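Local coordinates for hypothetical protein XAC2396 (Xanthomonas axonopodis pv. citri, PDB 2G3W), which is of unknown function but has a compact fold built around a variation of the PD-(D/E)XK nuclease motif, at residues 10-14 with 44-48; 52-58 with 68-74. All blocks are in the same frame, centred on the assembly; numbering follows the deposited sequence.

Contact 1 (10-14 with 44-48); sequences AELQI and LLAFA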
loop_
_atom_site.group_PDB
_atom_site.type_symbol
_atom_site.label_atom_id
_atom_site.label_comp_id
_atom_site.label_asym_id
_atom_site.label_seq_id
_atom_site.Cartn_x
_atom_site.Cartn_y
_atom_site.Cartn_z
ATOM N N ALA A 10 -22.725 18.375 -6.147
ATOM C CA ALA A 10 -21.771 18.127 -5.078
ATOM C C ALA A 10 -20.696 19.186 -5.094
ATOM O O ALA A 10 -20.075 19.420 -6.119
ATOM C CB ALA A 10 -21.167 16.755 -5.224
ATOM N N GLU A 11 -20.498 19.844 -3.959
ATOM C CA GLU A 11 -19.387 20.774 -3.805
ATOM C C GLU A 11 -18.354 20.109 -2.897
ATOM O O GLU A 11 -18.681 19.671 -1.779
ATOM C CB GLU A 11 -19.851 22.097 -3.219
ATOM C CG GLU A 11 -21.120 22.674 -3.870
ATOM C CD GLU A 11 -20.905 23.238 -5.288
ATOM O OE1 GLU A 11 -19.852 23.876 -5.546
ATOM O OE2 GLU A 11 -21.810 23.057 -6.141
ATOM N N LEU A 12 -17.123 20.009 -3.389
ATOM C CA LEU A 12 -16.047 19.393 -2.616
ATOM C C LEU A 12 -14.946 20.395 -2.298
ATOM O O LEU A 12 -14.343 20.983 -3.204
ATOM C CB LEU A 12 -15.453 18.191 -3.369
ATOM C CG LEU A 12 -16.372 17.056 -3.848
ATOM C CD1 LEU A 12 -15.599 16.027 -4.654
ATOM C CD2 LEU A 12 -17.072 16.404 -2.664
ATOM N N GLN A 13 -14.716 20.612 -1.006
ATOM C CA GLN A 13 -13.554 21.338 -0.547
ATOM C C GLN A 13 -12.541 20.323 -0.036
ATOM O O GLN A 13 -12.714 19.740 1.037
ATOM C CB GLN A 13 -13.917 22.356 0.530
ATOM C CG GLN A 13 -12.805 23.378 0.792
ATOM C CD GLN A 13 -12.495 24.260 -0.412
ATOM O OE1 GLN A 13 -13.247 25.176 -0.738
ATOM N NE2 GLN A 13 -11.367 24.001 -1.054
ATOM N N ILE A 14 -11.499 20.119 -0.836
ATOM C CA ILE A 14 -10.530 19.028 -0.660
ATOM C C ILE A 14 -9.233 19.549 -0.033
ATOM O O ILE A 14 -8.697 20.578 -0.438
ATOM C CB ILE A 14 -10.250 18.312 -1.996
ATOM C CG1 ILE A 14 -11.565 17.838 -2.624
ATOM C CG2 ILE A 14 -9.250 17.122 -1.807
ATOM C CD1 ILE A 14 -11.383 16.986 -3.861
ATOM N N LEU A 44 -18.503 9.682 -6.118
ATOM C CA LEU A 44 -18.145 10.991 -5.582
ATOM C C LEU A 44 -16.840 10.896 -4.782
ATOM O O LEU A 44 -15.932 11.701 -4.965
ATOM C CB LEU A 44 -19.276 11.554 -4.720
ATOM C CG LEU A 44 -19.027 12.960 -4.207
ATOM C CD1 LEU A 44 -18.934 13.941 -5.408
ATOM C CD2 LEU A 44 -20.107 13.342 -3.226
ATOM N N LEU A 45 -16.749 9.919 -3.887
ATOM C CA LEU A 45 -15.505 9.682 -3.147
ATOM C C LEU A 45 -14.307 9.460 -4.109
ATOM O O LEU A 45 -13.192 9.951 -3.846
ATOM C CB LEU A 45 -15.673 8.497 -2.149
ATOM C CG LEU A 45 -14.418 8.030 -1.404
ATOM C CD1 LEU A 45 -13.817 9.082 -0.525
ATOM C CD2 LEU A 45 -14.710 6.754 -0.610
ATOM N N ALA A 46 -14.532 8.702 -5.189
ATOM C CA ALA A 46 -13.477 8.404 -6.171
ATOM C C ALA A 46 -12.963 9.668 -6.828
ATOM O O ALA A 46 -11.746 9.853 -7.001
ATOM C CB ALA A 46 -13.962 7.425 -7.223
ATOM N N PHE A 47 -13.892 10.543 -7.198
ATOM C CA PHE A 47 -13.495 11.820 -7.718
ATOM C C PHE A 47 -12.568 12.533 -6.709
ATOM O O PHE A 47 -11.492 13.018 -7.075
ATOM C CB PHE A 47 -14.733 12.662 -8.113
ATOM C CG PHE A 47 -14.372 13.893 -8.909
ATOM C CD1 PHE A 47 -13.777 14.963 -8.289
ATOM C CD2 PHE A 47 -14.590 13.950 -10.288
ATOM C CE1 PHE A 47 -13.397 16.110 -9.010
ATOM C CE2 PHE A 47 -14.237 15.115 -11.024
ATOM C CZ PHE A 47 -13.631 16.173 -10.378
ATOM N N ALA A 48 -12.953 12.553 -5.435
ATOM C CA ALA A 48 -12.157 13.220 -4.414
ATOM C C ALA A 48 -10.789 12.586 -4.211
ATOM O O ALA A 48 -9.805 13.307 -3.938
ATOM C CB ALA A 48 -12.922 13.292 -3.097
#
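Ala10 stands opposite Leu44 and Ile14 opposite Ala48, and strand residues 10-14 and helix residues 44-48 run in broadly the same direction. Their axes make an angle of 34° and come within 10.4 Å of each other. No hydrogen bond joins the two segments; the contact is entirely apolar and buried. At its N-terminal end, CD1 of Leu44 lies against Ala10 CB at 3.6 Å. Leu44 has its CG anti to the backbone N (chi1 -176°), which sends the branch out over the strand. There its CD1 also meets Leu12 CD1 at 4.0 Å, the two side chains lying alongside but pointing opposite ways. This is helix 37-49 packing on one face of the mixed beta-sheet, against strand 6-16, with Leu27 of the neighbouring strand 21-31 touching Leu12, Leu44 and Phe47. Leu12 CD1 touches three helix residues: besides Leu44 it meets Ala48 CB at 4.1 Å and approaches the Phe47 ring obliquely, 4.2 Å from CD1 of the ring. Farther along, Ile14 CD1 rests 3.9 Å from the CA of Ala48 and 4.1 Å from its methyl CB. At the other flank of 6-16, Val154 of strand 149-157 packs against both Leu12 and Ala48.

Contact 2 (52-58 with 68-74); sequences DDRLEFG and DLWRRDY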
loop_
_atom_site.group_PDB
_atom_site.type_symbol
_atom_site.label_atom_id
_atom_site.label_comp_id
_atom_site.label_asym_id
_atom_site.label_seq_id
_atom_site.Cartn_x
_atom_site.Cartn_y
_atom_site.Cartn_z
ATOM N N ASP A 52 -8.864 16.302 -10.032
ATOM C CA ASP A 52 -8.051 16.990 -10.999
ATOM C C ASP A 52 -8.957 17.994 -11.672
ATOM O O ASP A 52 -10.169 17.785 -11.722
ATOM C CB ASP A 52 -7.623 15.974 -12.044
ATOM C CG ASP A 52 -6.446 16.423 -12.836
ATOM O OD1 ASP A 52 -6.650 16.887 -13.970
ATOM O OD2 ASP A 52 -5.315 16.305 -12.324
ATOM N N ASP A 53 -8.378 19.062 -12.221
ATOM C CA ASP A 53 -9.143 20.005 -13.026
ATOM C C ASP A 53 -9.800 19.300 -14.223
ATOM O O ASP A 53 -10.827 19.759 -14.732
ATOM C CB ASP A 53 -8.261 21.180 -13.477
ATOM N N ARG A 54 -9.228 18.158 -14.619
ATOM C CA ARG A 54 -9.580 17.484 -15.876
ATOM C C ARG A 54 -10.270 16.127 -15.691
ATOM O O ARG A 54 -10.743 15.518 -16.656
ATOM C CB ARG A 54 -8.345 17.360 -16.774
ATOM C CG ARG A 54 -7.714 18.703 -17.067
ATOM C CD ARG A 54 -6.712 18.659 -18.202
ATOM N NE ARG A 54 -7.321 18.486 -19.524
ATOM C CZ ARG A 54 -7.165 17.398 -20.276
ATOM N NH1 ARG A 54 -6.417 16.376 -19.837
ATOM N NH2 ARG A 54 -7.748 17.336 -21.472
ATOM N N LEU A 55 -10.358 15.673 -14.447
ATOM C CA LEU A 55 -11.107 14.468 -14.147
ATOM C C LEU A 55 -12.560 14.719 -14.525
ATOM O O LEU A 55 -13.125 15.777 -14.192
ATOM C CB LEU A 55 -10.984 14.101 -12.660
ATOM C CG LEU A 55 -11.501 12.726 -12.192
ATOM C CD1 LEU A 55 -10.866 11.607 -13.039
ATOM C CD2 LEU A 55 -11.162 12.488 -10.746
ATOM N N GLU A 56 -13.156 13.761 -15.234
ATOM C CA GLU A 56 -14.582 13.803 -15.538
ATOM C C GLU A 56 -15.249 12.463 -15.236
ATOM O O GLU A 56 -14.617 11.414 -15.338
ATOM C CB GLU A 56 -14.821 14.178 -17.002
ATOM C CG GLU A 56 -14.530 15.650 -17.267
ATOM C CD GLU A 56 -14.306 15.965 -18.721
ATOM O OE1 GLU A 56 -14.458 15.052 -19.568
ATOM O OE2 GLU A 56 -13.967 17.141 -19.005
ATOM N N PHE A 57 -16.527 12.516 -14.874
ATOM C CA PHE A 57 -17.358 11.307 -14.818
ATOM C C PHE A 57 -17.628 10.805 -16.230
ATOM O O PHE A 57 -17.940 11.600 -17.121
ATOM C CB PHE A 57 -18.680 11.593 -14.072
ATOM C CG PHE A 57 -18.477 12.004 -12.617
ATOM C CD1 PHE A 57 -17.998 11.091 -11.684
ATOM C CD2 PHE A 57 -18.756 13.309 -12.190
ATOM C CE1 PHE A 57 -17.790 11.456 -10.337
ATOM C CE2 PHE A 57 -18.556 13.688 -10.846
ATOM C CZ PHE A 57 -18.062 12.766 -9.920
ATOM N N GLY A 58 -17.478 9.501 -16.443
ATOM C CA GLY A 58 -17.859 8.876 -17.706
ATOM C C GLY A 58 -19.282 8.366 -17.548
ATOM O O GLY A 58 -19.843 8.430 -16.451
ATOM N N ASP A 68 -16.073 4.634 -15.142
ATOM C CA ASP A 68 -16.848 5.515 -14.262
ATOM C C ASP A 68 -16.252 6.890 -14.126
ATOM O O ASP A 68 -16.974 7.897 -14.023
ATOM C CB ASP A 68 -17.038 4.846 -12.915
ATOM C CG ASP A 68 -17.789 3.550 -13.054
ATOM O OD1 ASP A 68 -18.946 3.565 -13.537
ATOM O OD2 ASP A 68 -17.221 2.513 -12.720
ATOM N N LEU A 69 -14.925 6.955 -14.100
ATOM C CA LEU A 69 -14.275 8.289 -14.177
ATOM C C LEU A 69 -13.070 8.218 -15.068
ATOM O O LEU A 69 -12.454 7.159 -15.192
ATOM C CB LEU A 69 -13.846 8.809 -12.801
ATOM C CG LEU A 69 -14.835 8.848 -11.629
ATOM C CD1 LEU A 69 -14.941 7.465 -10.942
ATOM C CD2 LEU A 69 -14.350 9.894 -10.630
ATOM N N TRP A 70 -12.695 9.361 -15.654
ATOM C CA TRP A 70 -11.455 9.439 -16.435
ATOM C C TRP A 70 -10.906 10.842 -16.623
ATOM O O TRP A 70 -11.661 11.826 -16.592
ATOM C CB TRP A 70 -11.576 8.754 -17.800
ATOM C CG TRP A 70 -12.737 9.152 -18.696
ATOM C CD1 TRP A 70 -13.767 10.011 -18.419
ATOM C CD2 TRP A 70 -12.983 8.635 -20.006
ATOM N NE1 TRP A 70 -14.629 10.082 -19.507
ATOM C CE2 TRP A 70 -14.171 9.231 -20.484
ATOM C CE3 TRP A 70 -12.321 7.691 -20.817
ATOM C CZ2 TRP A 70 -14.701 8.935 -21.746
ATOM C CZ3 TRP A 70 -12.848 7.400 -22.067
ATOM C CH2 TRP A 70 -14.025 8.031 -22.522
ATOM N N ARG A 71 -9.586 10.892 -16.748
ATOM C CA ARG A 71 -8.883 12.084 -17.194
ATOM C C ARG A 71 -8.260 11.724 -18.542
ATOM O O ARG A 71 -7.583 10.695 -18.679
ATOM C CB ARG A 71 -7.823 12.500 -16.185
ATOM C CG ARG A 71 -7.041 13.720 -16.653
ATOM C CD ARG A 71 -6.054 14.190 -15.616
ATOM N NE ARG A 71 -4.970 13.230 -15.386
ATOM C CZ ARG A 71 -4.843 12.483 -14.292
ATOM N NH1 ARG A 71 -5.735 12.566 -13.306
ATOM N NH2 ARG A 71 -3.813 11.658 -14.182
ATOM N N ARG A 72 -8.531 12.539 -19.546
ATOM C CA ARG A 72 -8.000 12.283 -20.875
ATOM C C ARG A 72 -7.039 13.395 -21.295
ATOM O O ARG A 72 -7.266 14.561 -20.972
ATOM C CB ARG A 72 -9.149 12.153 -21.875
ATOM C CG ARG A 72 -9.999 10.905 -21.670
ATOM C CD ARG A 72 -11.215 10.991 -22.561
ATOM N NE ARG A 72 -12.269 11.745 -21.884
ATOM C CZ ARG A 72 -13.417 12.113 -22.438
ATOM N NH1 ARG A 72 -13.671 11.810 -23.693
ATOM N NH2 ARG A 72 -14.310 12.781 -21.719
ATOM N N ASP A 73 -5.959 13.051 -21.992
ATOM C CA ASP A 73 -4.991 14.079 -22.356
ATOM C C ASP A 73 -5.594 15.029 -23.394
ATOM O O ASP A 73 -6.747 14.833 -23.819
ATOM C CB ASP A 73 -3.643 13.492 -22.832
ATOM C CG ASP A 73 -3.763 12.649 -24.101
ATOM O OD1 ASP A 73 -4.689 12.883 -24.914
ATOM O OD2 ASP A 73 -2.908 11.746 -24.289
ATOM N N TYR A 74 -4.806 16.041 -23.787
ATOM C CA TYR A 74 -5.240 17.099 -24.717
ATOM C C TYR A 74 -5.423 16.619 -26.155
ATOM O O TYR A 74 -5.788 17.404 -27.014
ATOM C CB TYR A 74 -4.281 18.310 -24.666
ATOM C CG TYR A 74 -4.384 19.044 -23.348
ATOM C CD1 TYR A 74 -5.515 19.826 -23.057
ATOM C CD2 TYR A 74 -3.379 18.919 -22.372
ATOM C CE1 TYR A 74 -5.642 20.480 -21.840
ATOM C CE2 TYR A 74 -3.499 19.568 -21.137
ATOM C CZ TYR A 74 -4.637 20.348 -20.882
ATOM O OH TYR A 74 -4.785 21.005 -19.676
HETATM O O HOH W 1 -10.306 14.817 -19.099
HETATM O O HOH W 2 -12.114 13.016 -19.289
HETATM O O HOH W 3 -16.977 11.557 -19.631
HETATM O O HOH W 4 -19.887 7.815 -14.018
#
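Glu56 and Trp70 form an antiparallel hydrogen-bonded pair: Glu56 N donates to Trp70 O and Trp70 N to Glu56 O, both nearly straight at 2.8 Å. At the next pair, Phe57 and Leu69 are non-hydrogen-bonded, their side chains lying alongside and pointing the same way, with Phe57 CE1 3.8 Å from Leu69 CD2. Gly58 N then donates a hydrogen bond to Asp68 O at 2.9 Å, from well above the carbonyl plane.

On the face carrying Glu56 and Trp70, the guanidinium of Arg72 spreads over the indole, its NE over the ring centre. Arg72 NH2 makes a weak, bent bond to Glu56 OE1 at 3.1 Å, part of a salt bridge, with the carboxylate turned 81° to the guanidinium. A water shared by Glu56 OE1, Trp70 O and Arg72 NE ties this group together; another links Trp70 NE1 to Phe57 O.

Towards the far end, Arg54 lays its guanidinium over the Tyr74 ring in a cation-pi contact, CZ 4.0 Å from the centroid and the planes 30° apart. The chain bends at chi3 (72°), bringing the group over that ring. Asp52 OD1 takes the Arg54 N bond of an Asx turn, while Asp52 OD2 makes a long salt bridge, by charge alone, to Arg71 NH1, 3.9 Å and well out of the guanidinium plane.

Farther out, Leu55, Phe57 and Leu69 pack on Phe47 of helix 37-49. Asp68 turns its carboxylate outside the pair, to Arg39 and the backbone N of Leu84, and with Leu69 it forms a classic beta bulge facing Ile82. Strands 56-57 and 69-72 form a beta hairpin at one margin of the mixed sheet, 56-57 being outermost within this chain and 69-72 joining it to strand 78-84.

How the contacts relate
Contact 1 closes before contact 2 opens, so the chain runs from strand 6-16 through strand 21-31 and helix 37-49 into the hairpin of 52-58 with 68-74. Their centres lie 13 Å apart, yet the two meet at helix 37-49. Phe47 does most of the joining: CE2 comes within 3.4 Å of Leu55 O, and its backbone N lies 3.5 Å from Leu69 CD2, while Ala46 touches Leu69. Both contacts reach the same mixed sheet, but towards its two ends, since strand 6-16 is next to the outermost strand 21-31 and strand 56-57 ends the other side. One helix thus packs against both parts of this compact fold.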